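Local structure of lipase (Penicillium expansum, 3G7N) at residues 82-90 with 140-148; 202-210 with 219-229. The protein hydrolyses triacylglycerols such as tributyrin, releasing free fatty acids, as a secreted alkaline lipase of the alpha/beta-hydrolase fold. All coordinates share one frame; numbering follows the deposited sequence.

Contact 1: residues 82-90 with 140-148; sequences PELSGVTFP and IAHVALAQN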
ATOM      1  N   PRO A  82      17.324   5.323   4.937  1.00 14.45           N
ATOM      2  CA  PRO A  82      16.969   4.939   3.574  1.00 14.97           C
ATOM      3  C   PRO A  82      17.634   5.842   2.548  1.00 17.97           C
ATOM      4  O   PRO A  82      17.933   7.003   2.840  1.00 17.67           O
ATOM      5  CB  PRO A  82      15.459   5.156   3.540  1.00 13.91           C
ATOM      6  CG  PRO A  82      15.207   6.203   4.534  1.00 15.61           C
ATOM      7  CD  PRO A  82      16.228   6.020   5.627  1.00 15.69           C
ATOM      8  N   GLU A  83      17.752   5.333   1.331  1.00 15.07           N
ATOM      9  CA  GLU A  83      18.296   6.083   0.210  1.00 14.98           C
ATOM     10  C   GLU A  83      17.583   5.610  -1.056  1.00 12.98           C
ATOM     11  O   GLU A  83      17.643   4.428  -1.396  1.00 14.55           O
ATOM     12  CB  GLU A  83      19.805   5.834   0.100  1.00 17.79           C
ATOM     13  CG  GLU A  83      20.466   6.494  -1.099  1.00 30.33           C
ATOM     14  CD  GLU A  83      21.954   6.740  -0.893  1.00 43.97           C
ATOM     15  OE1 GLU A  83      22.588   5.991  -0.116  1.00 40.13           O
ATOM     16  OE2 GLU A  83      22.486   7.684  -1.518  1.00 49.16           O
ATOM     17  N   LEU A  84      16.951   6.544  -1.758  1.00 12.56           N
ATOM     18  CA  LEU A  84      16.229   6.231  -2.998  1.00 12.78           C
ATOM     19  C   LEU A  84      16.418   7.379  -3.991  1.00 13.32           C
ATOM     20  O   LEU A  84      16.233   8.549  -3.638  1.00 14.73           O
ATOM     21  CB  LEU A  84      14.730   6.055  -2.703  1.00 12.61           C
ATOM     22  CG  LEU A  84      14.333   4.894  -1.778  1.00 11.86           C
ATOM     23  CD1 LEU A  84      12.857   5.003  -1.396  1.00 13.07           C
ATOM     24  CD2 LEU A  84      14.641   3.541  -2.390  1.00 13.85           C
ATOM     25  N   SER A  85      16.536   7.044  -5.271  1.00 12.27           N
ATOM     26  CA  SER A  85      16.699   8.094  -6.267  1.00 13.29           C
ATOM     27  C   SER A  85      15.491   9.018  -6.306  1.00 14.68           C
ATOM     28  O   SER A  85      14.331   8.568  -6.272  1.00 13.33           O
ATOM     29  CB  SER A  85      16.996   7.498  -7.638  1.00 15.62           C
ATOM     30  OG  SER A  85      15.881   6.779  -8.146  1.00 16.72           O
ATOM     31  N   GLY A  86      15.759  10.318  -6.372  1.00 14.34           N
ATOM     32  CA  GLY A  86      14.726  11.324  -6.515  1.00 14.19           C
ATOM     33  C   GLY A  86      14.042  11.659  -5.209  1.00 13.20           C
ATOM     34  O   GLY A  86      13.155  12.498  -5.175  1.00 14.91           O
ATOM     35  N   VAL A  87      14.450  10.982  -4.132  1.00 13.95           N
ATOM     36  CA  VAL A  87      13.884  11.239  -2.812  1.00 15.09           C
ATOM     37  C   VAL A  87      14.928  11.886  -1.904  1.00 14.65           C
ATOM     38  O   VAL A  87      16.062  11.413  -1.832  1.00 15.77           O
ATOM     39  CB  VAL A  87      13.395   9.932  -2.126  1.00 15.16           C
ATOM     40  CG1 VAL A  87      12.786  10.236  -0.771  1.00 15.19           C
ATOM     41  CG2 VAL A  87      12.412   9.195  -3.038  1.00 13.51           C
ATOM     42  N   THR A  88      14.542  12.964  -1.233  1.00 13.90           N
ATOM     43  CA  THR A  88      15.422  13.589  -0.245  1.00 16.64           C
ATOM     44  C   THR A  88      14.848  13.377   1.160  1.00 12.61           C
ATOM     45  O   THR A  88      13.931  14.066   1.582  1.00 16.38           O
ATOM     46  CB  THR A  88      15.621  15.088  -0.530  1.00 19.48           C
ATOM     47  OG1 THR A  88      16.143  15.254  -1.859  1.00 22.98           O
ATOM     48  CG2 THR A  88      16.616  15.685   0.464  1.00 22.61           C
ATOM     49  N   PHE A  89      15.435  12.430   1.887  1.00 15.20           N
ATOM     50  CA  PHE A  89      14.957  12.096   3.237  1.00 15.45           C
ATOM     51  C   PHE A  89      15.615  13.011   4.262  1.00 16.27           C
ATOM     52  O   PHE A  89      16.853  13.069   4.310  1.00 17.83           O
ATOM     53  CB  PHE A  89      15.319  10.650   3.596  1.00 14.65           C
ATOM     54  CG  PHE A  89      14.526   9.609   2.843  1.00 14.25           C
ATOM     55  CD1 PHE A  89      13.233   9.286   3.232  1.00 14.63           C
ATOM     56  CD2 PHE A  89      15.119   8.884   1.826  1.00 13.32           C
ATOM     57  CE1 PHE A  89      12.537   8.259   2.592  1.00 14.84           C
ATOM     58  CE2 PHE A  89      14.439   7.832   1.203  1.00 14.69           C
ATOM     59  CZ  PHE A  89      13.179   7.481   1.652  1.00 14.26           C
ATOM     60  N   PRO A  90      14.827  13.523   5.219  1.00 15.34           N
ATOM     61  CA  PRO A  90      15.477  14.158   6.369  1.00 16.43           C
ATOM     62  C   PRO A  90      16.374  13.187   7.111  1.00 18.03           C
ATOM     63  O   PRO A  90      16.094  11.979   7.166  1.00 16.65           O
ATOM     64  CB  PRO A  90      14.308  14.584   7.246  1.00 18.18           C
ATOM     65  CG  PRO A  90      13.191  14.846   6.252  1.00 17.54           C
ATOM     66  CD  PRO A  90      13.385  13.817   5.165  1.00 17.29           C
ATOM     67  N   ILE A 140       5.935   3.080   1.263  1.00  7.30           N
ATOM     68  CA  ILE A 140       7.131   3.717   0.735  1.00  9.17           C
ATOM     69  C   ILE A 140       6.935   4.184  -0.698  1.00  7.68           C
ATOM     70  O   ILE A 140       7.396   5.283  -1.051  1.00  9.48           O
ATOM     71  CB  ILE A 140       8.408   2.844   0.927  1.00 12.99           C
ATOM     72  CG1 ILE A 140       9.646   3.585   0.396  1.00 13.57           C
ATOM     73  CG2 ILE A 140       8.249   1.450   0.361  1.00 13.74           C
ATOM     74  CD1 ILE A 140       9.962   4.884   1.144  1.00 23.86           C
ATOM     75  N   ALA A 141       6.213   3.412  -1.521  1.00  7.90           N
ATOM     76  CA  ALA A 141       5.880   3.870  -2.877  1.00  8.00           C
ATOM     77  C   ALA A 141       5.227   5.241  -2.903  1.00  7.17           C
ATOM     78  O   ALA A 141       5.525   6.068  -3.775  1.00  8.69           O
ATOM     79  CB  ALA A 141       4.979   2.856  -3.590  1.00  9.10           C
ATOM     80  N   HIS A 142       4.362   5.508  -1.942  1.00  7.89           N
ATOM     81  CA  HIS A 142       3.686   6.792  -1.850  1.00  9.08           C
ATOM     82  C   HIS A 142       4.704   7.945  -1.801  1.00  9.64           C
ATOM     83  O   HIS A 142       4.602   8.928  -2.539  1.00  9.97           O
ATOM     84  CB  HIS A 142       2.795   6.823  -0.604  1.00  8.98           C
ATOM     85  CG  HIS A 142       2.045   8.103  -0.440  1.00  8.35           C
ATOM     86  ND1 HIS A 142       0.955   8.418  -1.217  1.00 10.31           N
ATOM     87  CD2 HIS A 142       2.258   9.163   0.382  1.00 10.08           C
ATOM     88  CE1 HIS A 142       0.525   9.625  -0.882  1.00  9.50           C
ATOM     89  NE2 HIS A 142       1.271  10.080   0.110  1.00  9.78           N
ATOM     90  N   VAL A 143       5.702   7.803  -0.939  1.00  8.86           N
ATOM     91  CA  VAL A 143       6.743   8.818  -0.793  1.00  9.68           C
ATOM     92  C   VAL A 143       7.669   8.856  -2.013  1.00 11.03           C
ATOM     93  O   VAL A 143       8.000   9.931  -2.514  1.00 11.34           O
ATOM     94  CB  VAL A 143       7.561   8.565   0.500  1.00 10.35           C
ATOM     95  CG1 VAL A 143       8.787   9.460   0.566  1.00 13.74           C
ATOM     96  CG2 VAL A 143       6.690   8.781   1.723  1.00 12.31           C
ATOM     97  N   ALA A 144       7.999   7.706  -2.580  1.00  9.19           N
ATOM     98  CA  ALA A 144       8.819   7.646  -3.784  1.00 10.41           C
ATOM     99  C   ALA A 144       8.138   8.401  -4.921  1.00 10.77           C
ATOM    100  O   ALA A 144       8.800   9.110  -5.690  1.00 11.62           O
ATOM    101  CB  ALA A 144       9.059   6.189  -4.196  1.00 10.27           C
ATOM    102  N   LEU A 145       6.855   8.149  -5.128  1.00  9.58           N
ATOM    103  CA  LEU A 145       6.115   8.808  -6.201  1.00  9.93           C
ATOM    104  C   LEU A 145       5.933  10.303  -5.938  1.00 10.85           C
ATOM    105  O   LEU A 145       6.040  11.122  -6.861  1.00 11.66           O
ATOM    106  CB  LEU A 145       4.764   8.105  -6.433  1.00  9.07           C
ATOM    107  CG  LEU A 145       4.833   6.660  -6.924  1.00  9.62           C
ATOM    108  CD1 LEU A 145       3.439   6.044  -6.848  1.00 11.91           C
ATOM    109  CD2 LEU A 145       5.394   6.580  -8.357  1.00  9.94           C
ATOM    110  N   ALA A 146       5.571  10.670  -4.714  1.00 10.07           N
ATOM    111  CA  ALA A 146       5.374  12.087  -4.386  1.00 10.44           C
ATOM    112  C   ALA A 146       6.645  12.876  -4.635  1.00 11.15           C
ATOM    113  O   ALA A 146       6.584  14.010  -5.150  1.00 13.70           O
ATOM    114  CB  ALA A 146       4.945  12.239  -2.929  1.00 11.89           C
ATOM    115  N   GLN A 147       7.784  12.300  -4.281  1.00  9.62           N
ATOM    116  CA  GLN A 147       9.059  13.005  -4.379  1.00 11.76           C
ATOM    117  C   GLN A 147       9.548  13.057  -5.825  1.00 12.90           C
ATOM    118  O   GLN A 147      10.125  14.073  -6.261  1.00 14.81           O
ATOM    119  CB  GLN A 147      10.098  12.319  -3.503  1.00 11.64           C
ATOM    120  CG  GLN A 147       9.873  12.533  -2.020  1.00 13.66           C
ATOM    121  CD  GLN A 147      10.500  13.816  -1.534  1.00 12.87           C
ATOM    122  OE1 GLN A 147       9.816  14.682  -0.980  1.00 16.47           O
ATOM    123  NE2 GLN A 147      11.801  13.906  -1.659  1.00 12.90           N
ATOM    124  N   ASN A 148       9.336  11.985  -6.587  1.00 11.64           N
ATOM    125  CA  ASN A 148       9.780  11.960  -7.979  1.00 12.14           C
ATOM    126  C   ASN A 148       8.852  12.689  -8.935  1.00 12.01           C
ATOM    127  O   ASN A 148       9.305  13.209  -9.964  1.00 13.26           O
ATOM    128  CB  ASN A 148       9.997  10.529  -8.458  1.00 10.82           C
ATOM    129  CG  ASN A 148      11.365   9.989  -8.070  1.00 12.86           C
ATOM    130  OD1 ASN A 148      12.350  10.219  -8.776  1.00 15.84           O
ATOM    131  ND2 ASN A 148      11.459   9.340  -6.904  1.00 12.59           N
TER
HETATM  132  O   HOH W   1      14.543   8.774  -9.634  1.00 16.93           O

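Contact 2: residues 202-210 with 219-229; sequences KHYGTEYYS and KCEGQRDKSCS. With SO4 (sulfate ion), chain D.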
ATOM      1  N   LYS A 202       5.767   3.696  13.638  1.00 10.75           N
ATOM      2  CA  LYS A 202       4.693   4.671  13.503  1.00 10.85           C
ATOM      3  C   LYS A 202       4.071   4.610  12.121  1.00  9.39           C
ATOM      4  O   LYS A 202       4.787   4.597  11.104  1.00 10.29           O
ATOM      5  CB  LYS A 202       5.213   6.087  13.786  1.00 14.03           C
ATOM      6  CG  LYS A 202       5.862   6.246  15.173  1.00 14.23           C
ATOM      7  CD  LYS A 202       4.852   6.014  16.287  1.00 15.59           C
ATOM      8  CE  LYS A 202       5.453   6.294  17.666  1.00 21.66           C
ATOM      9  NZ  LYS A 202       4.458   5.996  18.744  1.00 26.13           N
ATOM     10  N   HIS A 203       2.744   4.624  12.126  1.00  9.79           N
ATOM     11  CA  HIS A 203       1.938   4.760  10.915  1.00  9.55           C
ATOM     12  C   HIS A 203       1.828   6.222  10.495  1.00 10.47           C
ATOM     13  O   HIS A 203       1.945   7.135  11.333  1.00 10.34           O
ATOM     14  CB  HIS A 203       0.524   4.235  11.155  1.00  9.78           C
ATOM     15  CG  HIS A 203       0.426   2.746  11.201  1.00  8.88           C
ATOM     16  ND1 HIS A 203       0.635   1.954  10.090  1.00  9.06           N
ATOM     17  CD2 HIS A 203       0.004   1.924  12.187  1.00  9.97           C
ATOM     18  CE1 HIS A 203       0.346   0.702  10.398  1.00  8.66           C
ATOM     19  NE2 HIS A 203      -0.053   0.659  11.658  1.00  9.15           N
ATOM     20  N   TYR A 204       1.468   6.430   9.230  1.00  9.44           N
ATOM     21  CA  TYR A 204       0.914   7.719   8.796  1.00 10.08           C
ATOM     22  C   TYR A 204      -0.287   7.463   7.898  1.00 10.24           C
ATOM     23  O   TYR A 204      -0.606   6.317   7.573  1.00 10.32           O
ATOM     24  CB  TYR A 204       1.986   8.576   8.094  1.00 10.11           C
ATOM     25  CG  TYR A 204       2.363   8.131   6.680  1.00  9.14           C
ATOM     26  CD1 TYR A 204       1.951   8.878   5.576  1.00  8.72           C
ATOM     27  CD2 TYR A 204       3.239   7.077   6.460  1.00 10.07           C
ATOM     28  CE1 TYR A 204       2.302   8.499   4.287  1.00  9.49           C
ATOM     29  CE2 TYR A 204       3.624   6.714   5.177  1.00 10.17           C
ATOM     30  CZ  TYR A 204       3.177   7.455   4.104  1.00  9.05           C
ATOM     31  OH  TYR A 204       3.509   7.121   2.814  1.00  9.48           O
ATOM     32  N   GLY A 205      -0.975   8.527   7.513  1.00 10.02           N
ATOM     33  CA  GLY A 205      -2.067   8.444   6.560  1.00 10.67           C
ATOM     34  C   GLY A 205      -3.413   8.547   7.240  1.00 10.06           C
ATOM     35  O   GLY A 205      -3.516   8.992   8.397  1.00 12.93           O
ATOM     36  N   THR A 206      -4.453   8.178   6.521  1.00 10.65           N
ATOM     37  CA  THR A 206      -5.802   8.102   7.072  1.00 10.51           C
ATOM     38  C   THR A 206      -6.222   6.636   7.089  1.00 10.21           C
ATOM     39  O   THR A 206      -6.176   5.966   6.061  1.00 10.41           O
ATOM     40  CB  THR A 206      -6.802   8.887   6.201  1.00 13.05           C
ATOM     41  OG1 THR A 206      -6.395  10.262   6.146  1.00 14.61           O
ATOM     42  CG2 THR A 206      -8.207   8.800   6.763  1.00 15.04           C
ATOM     43  N   GLU A 207      -6.569   6.131   8.267  1.00  9.63           N
ATOM     44  CA  GLU A 207      -6.992   4.750   8.377  1.00  9.23           C
ATOM     45  C   GLU A 207      -8.472   4.630   8.113  1.00  9.82           C
ATOM     46  O   GLU A 207      -9.258   5.449   8.596  1.00 11.26           O
ATOM     47  CB  GLU A 207      -6.652   4.164   9.758  1.00 10.72           C
ATOM     48  CG  GLU A 207      -6.906   2.642   9.825  1.00 10.81           C
ATOM     49  CD  GLU A 207      -6.627   1.982  11.172  1.00 10.54           C
ATOM     50  OE1 GLU A 207      -6.248   2.671  12.141  1.00 12.50           O
ATOM     51  OE2 GLU A 207      -6.820   0.755  11.246  1.00 10.20           O
ATOM     52  N   TYR A 208      -8.854   3.620   7.344  1.00  9.16           N
ATOM     53  CA  TYR A 208     -10.246   3.227   7.165  1.00 10.14           C
ATOM     54  C   TYR A 208     -10.362   1.777   7.601  1.00  8.91           C
ATOM     55  O   TYR A 208      -9.368   1.046   7.608  1.00  9.37           O
ATOM     56  CB  TYR A 208     -10.663   3.320   5.692  1.00 10.19           C
ATOM     57  CG  TYR A 208     -10.676   4.731   5.132  1.00 11.42           C
ATOM     58  CD1 TYR A 208     -11.833   5.509   5.189  1.00 12.88           C
ATOM     59  CD2 TYR A 208      -9.509   5.326   4.658  1.00 11.83           C
ATOM     60  CE1 TYR A 208     -11.829   6.844   4.776  1.00 13.22           C
ATOM     61  CE2 TYR A 208      -9.504   6.634   4.171  1.00 12.86           C
ATOM     62  CZ  TYR A 208     -10.655   7.406   4.304  1.00 11.84           C
ATOM     63  OH  TYR A 208     -10.648   8.721   3.877  1.00 15.08           O
ATOM     64  N   TYR A 209     -11.567   1.350   7.970  1.00  9.86           N
ATOM     65  CA  TYR A 209     -11.732   0.057   8.608  1.00  9.79           C
ATOM     66  C   TYR A 209     -13.106  -0.484   8.251  1.00 10.54           C
ATOM     67  O   TYR A 209     -14.066   0.287   8.140  1.00 12.87           O
ATOM     68  CB  TYR A 209     -11.581   0.230  10.123  1.00 10.34           C
ATOM     69  CG  TYR A 209     -11.376  -1.050  10.895  1.00 10.23           C
ATOM     70  CD1 TYR A 209     -10.131  -1.664  10.956  1.00  9.61           C
ATOM     71  CD2 TYR A 209     -12.381  -1.543  11.704  1.00 11.20           C
ATOM     72  CE1 TYR A 209      -9.922  -2.788  11.705  1.00 10.68           C
ATOM     73  CE2 TYR A 209     -12.140  -2.620  12.571  1.00 14.26           C
ATOM     74  CZ  TYR A 209     -10.895  -3.235  12.542  1.00  8.83           C
ATOM     75  OH  TYR A 209     -10.635  -4.303  13.382  1.00 12.24           O
ATOM     76  N   SER A 210     -13.220  -1.780   8.017  1.00 10.04           N
ATOM     77  CA  SER A 210     -14.532  -2.356   7.746  1.00 10.20           C
ATOM     78  C   SER A 210     -14.564  -3.796   8.186  1.00 13.19           C
ATOM     79  O   SER A 210     -13.513  -4.402   8.452  1.00 11.14           O
ATOM     80  CB  SER A 210     -14.921  -2.237   6.257  1.00 12.46           C
ATOM     81  OG  SER A 210     -14.469  -3.356   5.504  1.00 11.93           O
ATOM     82  N   LYS A 219     -14.186   5.835   8.724  1.00 12.26           N
ATOM     83  CA  LYS A 219     -12.962   6.608   8.699  1.00 12.55           C
ATOM     84  C   LYS A 219     -12.477   6.814  10.110  1.00 14.01           C
ATOM     85  O   LYS A 219     -13.218   7.274  10.977  1.00 13.63           O
ATOM     86  CB  LYS A 219     -13.221   7.965   8.046  1.00 13.42           C
ATOM     87  CG  LYS A 219     -12.004   8.861   7.953  1.00 14.07           C
ATOM     88  CD  LYS A 219     -12.372  10.221   7.344  1.00 20.52           C
ATOM     89  CE  LYS A 219     -11.137  10.979   6.888  1.00 23.72           C
ATOM     90  NZ  LYS A 219     -11.489  12.210   6.114  1.00 33.26           N
ATOM     91  N   CYS A 220     -11.241   6.417  10.358  1.00 12.72           N
ATOM     92  CA  CYS A 220     -10.699   6.377  11.706  1.00 11.64           C
ATOM     93  C   CYS A 220     -10.073   7.709  12.077  1.00 13.96           C
ATOM     94  O   CYS A 220      -9.651   8.471  11.211  1.00 14.10           O
ATOM     95  CB  CYS A 220      -9.653   5.262  11.789  1.00 13.75           C
ATOM     96  SG  CYS A 220     -10.246   3.665  11.189  1.00 13.44           S
ATOM     97  N   GLU A 221     -10.023   7.993  13.373  1.00 14.22           N
ATOM     98  CA  GLU A 221      -9.427   9.220  13.870  1.00 15.92           C
ATOM     99  C   GLU A 221      -7.989   8.987  14.297  1.00 15.94           C
ATOM    100  O   GLU A 221      -7.719   8.161  15.173  1.00 17.54           O
ATOM    101  CB  GLU A 221     -10.237   9.748  15.064  1.00 18.53           C
ATOM    102  CG  GLU A 221     -11.733   9.847  14.813  1.00 28.58           C
ATOM    103  CD  GLU A 221     -12.531   9.999  16.102  1.00 39.36           C
ATOM    104  OE1 GLU A 221     -11.973  10.553  17.080  1.00 40.18           O
ATOM    105  OE2 GLU A 221     -13.720   9.601  16.127  1.00 29.46           O
ATOM    106  N   GLY A 222      -7.061   9.686  13.657  1.00 15.01           N
ATOM    107  CA  GLY A 222      -5.656   9.547  13.992  1.00 16.45           C
ATOM    108  C   GLY A 222      -5.115   8.199  13.521  1.00 12.65           C
ATOM    109  O   GLY A 222      -5.714   7.533  12.663  1.00 13.39           O
ATOM    110  N   GLN A 223      -3.971   7.809  14.056  1.00 12.87           N
ATOM    111  CA  GLN A 223      -3.287   6.607  13.563  1.00 11.53           C
ATOM    112  C   GLN A 223      -3.734   5.320  14.261  1.00 11.91           C
ATOM    113  O   GLN A 223      -3.486   4.228  13.749  1.00 12.30           O
ATOM    114  CB  GLN A 223      -1.768   6.763  13.657  1.00 11.52           C
ATOM    115  CG  GLN A 223      -1.229   7.947  12.861  1.00 12.53           C
ATOM    116  CD  GLN A 223      -1.704   7.916  11.418  1.00 14.27           C
ATOM    117  OE1 GLN A 223      -1.648   6.875  10.753  1.00 13.18           O
ATOM    118  NE2 GLN A 223      -2.071   9.074  10.890  1.00 14.02           N
ATOM    119  N   ARG A 224      -4.188   5.435  15.510  1.00 12.78           N
ATOM    120  CA  ARG A 224      -4.419   4.280  16.370  1.00 11.08           C
ATOM    121  C   ARG A 224      -5.784   4.405  17.055  1.00 12.69           C
ATOM    122  O   ARG A 224      -5.923   4.137  18.259  1.00 14.22           O
ATOM    123  CB  ARG A 224      -3.290   4.170  17.398  1.00 12.02           C
ATOM    124  CG  ARG A 224      -1.907   4.062  16.773  1.00 12.59           C
ATOM    125  CD  ARG A 224      -1.708   2.750  16.013  1.00 12.41           C
ATOM    126  NE  ARG A 224      -1.631   1.629  16.950  1.00 11.60           N
ATOM    127  CZ  ARG A 224      -1.872   0.358  16.646  1.00 10.62           C
ATOM    128  NH1 ARG A 224      -2.280   0.022  15.430  1.00 11.88           N
ATOM    129  NH2 ARG A 224      -1.726  -0.574  17.576  1.00 14.18           N
ATOM    130  N   ASP A 225      -6.809   4.727  16.271  1.00 11.50           N
ATOM    131  CA  ASP A 225      -8.185   4.766  16.771  1.00 12.49           C
ATOM    132  C   ASP A 225      -8.559   3.400  17.343  1.00 13.58           C
ATOM    133  O   ASP A 225      -8.414   2.376  16.663  1.00 13.00           O
ATOM    134  CB  ASP A 225      -9.120   5.104  15.605  1.00 14.16           C
ATOM    135  CG  ASP A 225     -10.516   5.481  16.053  1.00 13.37           C
ATOM    136  OD1 ASP A 225     -11.036   4.880  17.020  1.00 17.16           O
ATOM    137  OD2 ASP A 225     -11.148   6.284  15.332  1.00 15.52           O
ATOM    138  N   LYS A 226      -9.040   3.364  18.591  1.00 14.16           N
ATOM    139  CA  LYS A 226      -9.361   2.089  19.235  1.00 14.78           C
ATOM    140  C   LYS A 226     -10.644   1.459  18.702  1.00 14.80           C
ATOM    141  O   LYS A 226     -10.921   0.284  18.952  1.00 17.11           O
ATOM    142  CB  LYS A 226      -9.404   2.236  20.765  1.00 16.86           C
ATOM    143  CG  LYS A 226      -8.072   2.654  21.384  1.00 20.88           C
ATOM    144  CD  LYS A 226      -6.914   1.746  20.957  1.00 27.99           C
ATOM    145  CE  LYS A 226      -5.563   2.239  21.507  1.00 34.60           C
ATOM    146  NZ  LYS A 226      -4.910   3.313  20.677  1.00 23.99           N
ATOM    147  N   SER A 227     -11.355   2.184  17.845  1.00 14.61           N
ATOM    148  CA  SER A 227     -12.463   1.598  17.102  1.00 15.91           C
ATOM    149  C   SER A 227     -12.025   0.916  15.817  1.00 17.07           C
ATOM    150  O   SER A 227     -12.825   0.268  15.149  1.00 18.34           O
ATOM    151  CB  SER A 227     -13.520   2.648  16.787  1.00 16.67           C
ATOM    152  OG  SER A 227     -14.128   3.093  17.991  1.00 18.67           O
ATOM    153  N   CYS A 228     -10.746   1.042  15.483  1.00 14.01           N
ATOM    154  CA  CYS A 228     -10.237   0.435  14.256  1.00 14.24           C
ATOM    155  C   CYS A 228      -9.188  -0.611  14.657  1.00 12.39           C
ATOM    156  O   CYS A 228      -9.387  -1.337  15.639  1.00 13.24           O
ATOM    157  CB  CYS A 228      -9.701   1.509  13.304  1.00 12.89           C
ATOM    158  SG  CYS A 228     -10.965   2.746  12.880  1.00 15.36           S
ATOM    159  N   SER A 229      -8.138  -0.786  13.861  1.00 10.34           N
ATOM    160  CA  SER A 229      -7.201  -1.891  14.104  1.00  9.63           C
ATOM    161  C   SER A 229      -6.658  -1.882  15.549  1.00 11.19           C
ATOM    162  O   SER A 229      -6.520  -2.946  16.171  1.00 10.18           O
ATOM    163  CB  SER A 229      -6.054  -1.891  13.077  1.00 10.11           C
ATOM    164  OG  SER A 229      -5.395  -0.631  13.000  1.00 10.78           O
TER
HETATM  165  S   SO4 D 260     -16.175   0.288  18.798  1.00 33.16           S
HETATM  166  O1  SO4 D 260     -16.701   1.453  18.077  1.00 37.91           O
HETATM  167  O2  SO4 D 260     -15.343   0.742  19.911  1.00 34.68           O
HETATM  168  O3  SO4 D 260     -17.281  -0.516  19.316  1.00 35.25           O
HETATM  169  O4  SO4 D 260     -15.356  -0.523  17.897  1.00 36.88           O
HETATM  170  O   HOH W   2      -6.264   1.840  14.833  1.00 11.98           O
HETATM  171  O   HOH W   3      -6.728   5.020  13.420  1.00 12.55           O
HETATM  172  O   HOH W   4      -7.059   8.091  10.284  1.00 14.18           O

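Contact 1: residues 82-90 with 140-148
Val87 overlaps the side of helix 133-148, its CG1 against Gln147 CG and its CG2 over Ala144 CA at 4.0 Å. The joint belongs to the alpha/beta-hydrolase fold of a class 3 lipase: the helix that follows the nucleophile elbow is flanked along its C-terminal half by the loop between strands 79-80 and 95-96. The loop doubles back through a type II beta turn from Leu84 to Val87, closed by Val87 N to Leu84 O. Gly86 sits in it with positive phi, and a CB there would run into Asn148 OD1. At the first corner of the turn, Leu84 CD1 and Ile140 CD1 meet tip to tip at 3.9 Å. Ile140 CD1 also lies at the edge of the Phe89 ring, near its plane. That ring is sandwiched, with Pro82 CG centred over one face and Val87 CG1 over the other. With CG1 anti to the backbone N (chi1 -179°), Val87 sets this methyl between the Phe89 face and Gln147 CG. Trp169 and Phe172 of helix 167-175 continue the apolar layer round Val143. Asn148 ND2 donates to Ala144 O at 2.9 Å, which lies in its amide plane and also takes Asn148 N, and points as well at Ser85 O, whose position is less certain. Replacing Asn148 with an alanine would probably leave Ala144 O with one donor fewer and the water at Ser85 OG without its second acceptor. Ser85 OG, itself bonded to Asp108, accepts from that water, which also donates to Asn148 OD1, 2.8 Å from each oxygen.

Contact 2: residues 202-210 with 219-229
The Tyr209 ring carries Cys228 on one face: CA stands 3.7 Å from the ring centroid, only 7° off the normal, in a CH-pi contact, while Cys228 SG lies obliquely to the ring. At the His203 ring, Arg224 CD comes to the edge, near the ring plane. The Tyr208 ring runs alongside Lys219, its CE1 3.7 Å from Lys219 CB. Tyr208 and Lys219 form an antiparallel non-hydrogen-bonded pair near one edge of the large mixed sheet of the alpha/beta-hydrolase fold, with strand 2-3 outside it, and next to the pair Cys220 N donates to Glu207 O at 2.8 Å. The disulfide Cys220-Cys228 closes the loop beyond, and within it Asp225 OD1 accepts from Ser227 N in an Asx turn. Glu207 enters this loop on an extended chain, CG anti to the backbone N (chi1 -172°). Its OE2 accepts from Ser229 OG at 2.7 Å on the syn side, 25° out of the carboxylate plane, and also from Asn184; a weak bond from Ser229 N adds to these. Its OE1 takes a water that also bonds Gly222 O and Asp225 N. Gln223 bends at chi2 and sends NE2 to Gly205 O at 2.9 Å, while its OE1 accepts from Arg182.

Overall arrangement
The two contacts follow one another along the chain, with centres about 23 Å apart, and meet through Tyr204. From the 202-210 segment of contact 2 its hydroxyl reaches helix 133-148, which carries contact 1: Tyr204 OH packs 3.4 Å from His142 CD2 and 3.8 Å from Val143 CG2, and is hydrogen-bonded to Ser139 O. This helix follows Ser132, the nucleophile, yet contact 1 lies away from the catalytic residues. Contact 2 comes closer: the Tyr209 side chain is about 6 Å from that of Asp188, and the side chain of Ser229 about 10 Å from that of His241, both of the charge relay system. A sulfate, probably from the crystallisation liquor, lies beside Ser227 of contact 2.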